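Side-chain contact in prolyl-tRNA synthetase (Giardia lamblia ATCC 50803, PDB 3IAL), which probably catalyses the ATP-dependent attachment of L-proline to its cognate tRNA and is held here with the prolyl-adenylate intermediate bound: residues Val225-Val228 / Arg234-Gln237. Residues are numbered along the deposited sequence; the frame is centred on the assembly and turned at random.
Sequences VSDV and RVLQ. With PR8 (5'-O-[(R)-hydroxy{[(2S)-pyrrolidin-2-ylcarbonyl]oxy}phosphoryl]adenosine), chain H.
The side chain of Gln-237 passes Val-225 and Asp-227 of the adjoining strand on its way to the ligand. Its CG stands anti to the backbone N (chi1 -178°) and the chain runs on extended, which carries the amide to the ribose. Val-225 meets that chain at about a right angle, its CG1 lying 3.8 Å from CD of Gln-237. Nearer the backbone, Asp-227 crosses the root of the glutamine at a slant, OD1 3.6 Å from CB of Gln-237; its carboxylate is turned 39° from the amide plane. Both carboxylate oxygens of Asp-227 are in salt bridges, OD1 with Arg-211 and OD2 with Arg-487, and because Arg-211 also bonds OE1 of Gln-237, one guanidinium ties carboxylate and amide together. The two strands form an antiparallel hairpin in the class II synthetase core, with Asp-227 and Gln-237 a non-hydrogen-bonded pair. The next pair, Val-228 and Leu-236, is hydrogen-bonded in both directions, with Val-228 N and Leu-236 O 2.9 Å apart. Their side chains lie on the other face, against Cys-280 of helix 276-285. At the ligand, Gln-237 meets both ribose hydroxyls: its NE2 donates to O3' of the prolyl-adenylate over 2.9 Å, while the ribose O2' donates to the backbone O of Gln-237 at 3.0 Å. That carbonyl also accepts a hydrogen bond from NH1 of Arg-276.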
loop_
_atom_site.group_PDB
_atom_site.type_symbol
_atom_site.label_atom_id
_atom_site.label_comp_id
_atom_site.label_asym_id
_atom_site.label_seq_id
_atom_site.Cartn_x
_atom_site.Cartn_y
_atom_site.Cartn_z
ATOM N N VAL B 225 -16.139 8.912 -17.829
ATOM C CA VAL B 225 -16.028 7.520 -17.436
ATOM C C VAL B 225 -15.394 6.656 -18.517
ATOM O O VAL B 225 -15.381 7.017 -19.698
ATOM C CB VAL B 225 -17.420 6.921 -17.110
ATOM C CG1 VAL B 225 -18.058 7.671 -15.957
ATOM C CG2 VAL B 225 -18.340 6.921 -18.359
ATOM N N SER B 226 -14.868 5.517 -18.086
ATOM C CA SER B 226 -14.453 4.448 -18.972
ATOM C C SER B 226 -15.402 3.278 -18.744
ATOM O O SER B 226 -15.356 2.622 -17.696
ATOM C CB SER B 226 -13.009 4.034 -18.698
ATOM O OG SER B 226 -12.606 3.014 -19.607
ATOM N N ASP B 227 -16.287 3.053 -19.713
ATOM C CA ASP B 227 -17.212 1.925 -19.693
ATOM C C ASP B 227 -16.614 0.759 -20.481
ATOM O O ASP B 227 -16.489 0.833 -21.698
ATOM C CB ASP B 227 -18.551 2.322 -20.323
ATOM C CG ASP B 227 -19.461 3.036 -19.366
ATOM O OD1 ASP B 227 -19.220 2.996 -18.138
ATOM O OD2 ASP B 227 -20.455 3.622 -19.843
ATOM N N VAL B 228 -16.255 -0.312 -19.784
ATOM C CA VAL B 228 -15.526 -1.415 -20.400
ATOM C C VAL B 228 -16.481 -2.550 -20.757
ATOM O O VAL B 228 -17.195 -3.044 -19.905
ATOM C CB VAL B 228 -14.442 -1.945 -19.458
ATOM C CG1 VAL B 228 -13.809 -3.220 -20.019
ATOM C CG2 VAL B 228 -13.379 -0.870 -19.212
ATOM N N ARG B 234 -22.406 -6.888 -21.114
ATOM C CA ARG B 234 -22.675 -5.701 -20.303
ATOM C C ARG B 234 -21.407 -4.874 -20.220
ATOM O O ARG B 234 -20.307 -5.404 -20.408
ATOM C CB ARG B 234 -23.082 -6.060 -18.881
ATOM C CG ARG B 234 -24.298 -6.940 -18.725
ATOM C CD ARG B 234 -24.682 -6.993 -17.247
ATOM N NE ARG B 234 -25.615 -8.073 -16.944
ATOM C CZ ARG B 234 -25.288 -9.363 -16.848
ATOM N NH1 ARG B 234 -24.034 -9.772 -17.042
ATOM N NH2 ARG B 234 -26.232 -10.259 -16.563
ATOM N N VAL B 235 -21.556 -3.583 -19.936
ATOM C CA VAL B 235 -20.403 -2.713 -19.671
ATOM C C VAL B 235 -20.208 -2.522 -18.158
ATOM O O VAL B 235 -21.168 -2.532 -17.381
ATOM C CB VAL B 235 -20.544 -1.319 -20.322
ATOM C CG1 VAL B 235 -20.578 -1.428 -21.839
ATOM C CG2 VAL B 235 -21.785 -0.588 -19.782
ATOM N N LEU B 236 -18.956 -2.323 -17.766
ATOM C CA LEU B 236 -18.588 -2.085 -16.387
ATOM C C LEU B 236 -17.903 -0.728 -16.293
ATOM O O LEU B 236 -16.894 -0.506 -16.963
ATOM C CB LEU B 236 -17.627 -3.195 -15.943
ATOM C CG LEU B 236 -17.203 -3.218 -14.475
ATOM C CD1 LEU B 236 -18.419 -3.462 -13.584
ATOM C CD2 LEU B 236 -16.133 -4.280 -14.252
ATOM N N GLN B 237 -18.434 0.183 -15.477
ATOM C CA GLN B 237 -17.784 1.478 -15.268
ATOM C C GLN B 237 -16.545 1.248 -14.427
ATOM O O GLN B 237 -16.635 0.873 -13.258
ATOM C CB GLN B 237 -18.695 2.502 -14.583
ATOM C CG GLN B 237 -18.030 3.863 -14.408
ATOM C CD GLN B 237 -18.850 4.841 -13.596
ATOM O OE1 GLN B 237 -20.046 4.995 -13.816
ATOM N NE2 GLN B 237 -18.201 5.520 -12.659
HETATM C C PR8 H . -15.961 8.545 -7.383
HETATM N N PR8 H . -15.002 9.865 -5.601
HETATM O O PR8 H . -16.382 7.839 -6.465
HETATM P P PR8 H . -16.952 6.960 -9.020
HETATM N N1 PR8 H . -17.537 -2.345 -6.291
HETATM C C2 PR8 H . -16.375 -2.220 -6.922
HETATM N N3 PR8 H . -16.002 -1.076 -7.501
HETATM C C4 PR8 H . -16.787 -0.001 -7.473
HETATM C C5 PR8 H . -18.016 -0.097 -6.829
HETATM C C6 PR8 H . -18.383 -1.298 -6.227
HETATM N N6 PR8 H . -19.554 -1.405 -5.598
HETATM N N7 PR8 H . -18.612 1.084 -6.931
HETATM C C8 PR8 H . -17.800 1.896 -7.611
HETATM N N9 PR8 H . -16.683 1.238 -7.954
HETATM C CA PR8 H . -15.102 9.769 -7.067
HETATM C CB PR8 H . -13.696 9.534 -7.593
HETATM C CD PR8 H . -13.590 10.020 -5.268
HETATM C CG PR8 H . -12.880 9.184 -6.340
HETATM C "C1'" PR8 H . -15.547 1.831 -8.730
HETATM O O10 PR8 H . -16.208 8.358 -8.708
HETATM O O1P PR8 H . -18.377 6.946 -8.603
HETATM C "C2'" PR8 H . -15.930 2.146 -10.197
HETATM O "O2'" PR8 H . -14.844 1.807 -11.071
HETATM O O2P PR8 H . -16.829 6.771 -10.611
HETATM C "C3'" PR8 H . -16.055 3.652 -10.194
HETATM O "O3'" PR8 H . -15.843 4.171 -11.510
HETATM C "C4'" PR8 H . -14.859 3.950 -9.309
HETATM O "O4'" PR8 H . -15.147 3.119 -8.162
HETATM C "C5'" PR8 H . -14.840 5.426 -8.979
HETATM O "O5'" PR8 H . -16.053 5.803 -8.357
#